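Local coordinates for 16L protein (Yaba-like disease virus, PDB 6TQP) that probably inhibits apoptosis of infected cells as a viral Bcl-2-like protein, presumably by capturing the BH3 segments of pro-apoptotic host proteins in a surface groove, at residues V98-I103 with N142-K147. Sequence-based numbering, arbitrary orientation.
Sequences VKLAII and NFINIK
L100 reaches from helix 96-113 across to F143 and I144, consecutive residues of helix 137-148, and its two methyls make all the close contacts between the segments. CD1 comes to the rim of the F143 ring, in the plane of the ring and not over a face, 3.7 Å from F143 CE2. The same L100 CD1 lies 4.0 Å from I144 CG2, and L100 CD2 is a looser neighbour of that methyl at 4.2 Å. The leucine thus ends against a ring edge and a methyl group. CG of F143 is anti to the backbone N (chi1 179°), carrying the ring toward the leucine, and a chi2 of 76° sets its edge to it. The backbones stay well separated, with the CA atoms of L100 and I144 9.3 Å apart, and no hydrogen bond joins the segments; only 97 Å² is buried in total.

The tightest touch is therefore the leucine methyl at the phenylalanine edge. I144 is packed a little less closely but on the buried side, where it and L100 also rest on D50 of helix 38-68. The open side lies at F143, which is partly exposed and stacks on an aromatic side chain of the bound peptide, while V98 and A101 pack against apolar peptide residues. Packing of the last helix against helix 96-113 next to the bound peptide is what is expected at the ligand-binding groove of a Bcl-2-like fold.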
loop_
_atom_site.group_PDB
_atom_site.type_symbol
_atom_site.label_atom_id
_atom_site.label_comp_id
_atom_site.label_asym_id
_atom_site.label_seq_id
_atom_site.Cartn_x
_atom_site.Cartn_y
_atom_site.Cartn_z
ATOM N N VAL A 98 -8.196 -4.291 -0.751
ATOM C CA VAL A 98 -7.280 -4.415 0.378
ATOM C C VAL A 98 -5.899 -3.892 0.002
ATOM O O VAL A 98 -5.235 -3.218 0.796
ATOM C CB VAL A 98 -7.212 -5.877 0.863
ATOM C CG1 VAL A 98 -6.143 -6.038 1.929
ATOM C CG2 VAL A 98 -8.559 -6.303 1.402
ATOM N N LYS A 99 -5.435 -4.220 -1.201
ATOM C CA LYS A 99 -4.116 -3.761 -1.622
ATOM C C LYS A 99 -4.052 -2.245 -1.631
ATOM O O LYS A 99 -3.053 -1.657 -1.206
ATOM C CB LYS A 99 -3.781 -4.327 -2.996
ATOM C CG LYS A 99 -3.482 -5.819 -2.966
ATOM C CD LYS A 99 -3.268 -6.400 -4.353
ATOM C CE LYS A 99 -2.867 -7.887 -4.288
ATOM N NZ LYS A 99 -2.469 -8.439 -5.630
ATOM N N LEU A 100 -5.116 -1.591 -2.092
ATOM C CA LEU A 100 -5.133 -0.133 -2.076
ATOM C C LEU A 100 -5.052 0.388 -0.651
ATOM O O LEU A 100 -4.271 1.300 -0.359
ATOM C CB LEU A 100 -6.387 0.381 -2.770
ATOM C CG LEU A 100 -6.420 0.139 -4.281
ATOM C CD1 LEU A 100 -7.735 0.583 -4.824
ATOM C CD2 LEU A 100 -5.283 0.894 -4.995
ATOM N N ALA A 101 -5.821 -0.212 0.261
ATOM C CA ALA A 101 -5.754 0.208 1.655
ATOM C C ALA A 101 -4.348 0.041 2.209
ATOM O O ALA A 101 -3.872 0.889 2.973
ATOM C CB ALA A 101 -6.751 -0.579 2.499
ATOM N N ILE A 102 -3.657 -1.038 1.831
ATOM C CA ILE A 102 -2.308 -1.253 2.354
ATOM C C ILE A 102 -1.341 -0.200 1.802
ATOM O O ILE A 102 -0.425 0.249 2.504
ATOM C CB ILE A 102 -1.838 -2.688 2.060
ATOM C CG1 ILE A 102 -2.614 -3.656 2.961
ATOM C CG2 ILE A 102 -0.342 -2.825 2.298
ATOM C CD1 ILE A 102 -2.407 -5.122 2.623
ATOM N N ILE A 103 -1.510 0.211 0.547
ATOM C CA ILE A 103 -0.651 1.283 0.033
ATOM C C ILE A 103 -0.843 2.539 0.868
ATOM O O ILE A 103 0.124 3.213 1.236
ATOM C CB ILE A 103 -0.930 1.545 -1.457
ATOM C CG1 ILE A 103 -0.570 0.301 -2.267
ATOM C CG2 ILE A 103 -0.140 2.778 -1.955
ATOM C CD1 ILE A 103 -1.041 0.349 -3.713
ATOM N N ASN A 142 -7.553 -4.124 -13.227
ATOM C CA ASN A 142 -8.963 -4.115 -13.612
ATOM C C ASN A 142 -9.822 -3.380 -12.598
ATOM O O ASN A 142 -10.806 -2.730 -12.968
ATOM C CB ASN A 142 -9.477 -5.547 -13.783
ATOM C CG ASN A 142 -8.920 -6.216 -15.015
ATOM O OD1 ASN A 142 -8.389 -5.551 -15.908
ATOM N ND2 ASN A 142 -9.043 -7.535 -15.078
ATOM N N PHE A 143 -9.477 -3.465 -11.317
ATOM C CA PHE A 143 -10.294 -2.813 -10.303
ATOM C C PHE A 143 -10.168 -1.298 -10.389
ATOM O O PHE A 143 -11.162 -0.584 -10.254
ATOM C CB PHE A 143 -9.899 -3.308 -8.914
ATOM C CG PHE A 143 -10.677 -2.681 -7.805
ATOM C CD1 PHE A 143 -11.975 -3.075 -7.543
ATOM C CD2 PHE A 143 -10.113 -1.699 -7.021
ATOM C CE1 PHE A 143 -12.688 -2.503 -6.518
ATOM C CE2 PHE A 143 -10.823 -1.121 -5.996
ATOM C CZ PHE A 143 -12.108 -1.518 -5.744
ATOM N N ILE A 144 -8.956 -0.788 -10.610
ATOM C CA ILE A 144 -8.790 0.662 -10.598
ATOM C C ILE A 144 -9.153 1.274 -11.947
ATOM O O ILE A 144 -9.590 2.429 -12.004
ATOM C CB ILE A 144 -7.364 1.042 -10.170
ATOM C CG1 ILE A 144 -6.334 0.470 -11.135
ATOM C CG2 ILE A 144 -7.106 0.568 -8.746
ATOM C CD1 ILE A 144 -4.910 0.856 -10.786
ATOM N N ASN A 145 -8.973 0.539 -13.046
ATOM C CA ASN A 145 -9.510 0.988 -14.327
ATOM C C ASN A 145 -11.023 1.131 -14.244
ATOM O O ASN A 145 -11.578 2.204 -14.499
ATOM C CB ASN A 145 -9.141 0.007 -15.445
ATOM C CG ASN A 145 -7.703 0.158 -15.918
ATOM O OD1 ASN A 145 -7.052 1.170 -15.670
ATOM N ND2 ASN A 145 -7.210 -0.856 -16.622
ATOM N N ILE A 146 -11.708 0.045 -13.878
ATOM C CA ILE A 146 -13.166 0.040 -13.863
ATOM C C ILE A 146 -13.726 0.858 -12.704
ATOM O O ILE A 146 -14.907 1.229 -12.731
ATOM C CB ILE A 146 -13.680 -1.412 -13.816
ATOM C CG1 ILE A 146 -13.240 -2.172 -15.070
ATOM C CG2 ILE A 146 -15.201 -1.454 -13.709
ATOM C CD1 ILE A 146 -13.176 -3.681 -14.891
ATOM N N LYS A 147 -12.915 1.149 -11.682
ATOM C CA LYS A 147 -13.373 2.006 -10.591
ATOM C C LYS A 147 -14.057 3.253 -11.134
ATOM O O LYS A 147 -15.064 3.712 -10.583
ATOM C CB LYS A 147 -12.191 2.360 -9.683
ATOM C CG LYS A 147 -12.281 3.693 -8.948
ATOM C CD LYS A 147 -13.483 3.800 -8.007
ATOM C CE LYS A 147 -13.501 5.155 -7.318
ATOM N NZ LYS A 147 -12.218 5.439 -6.614
#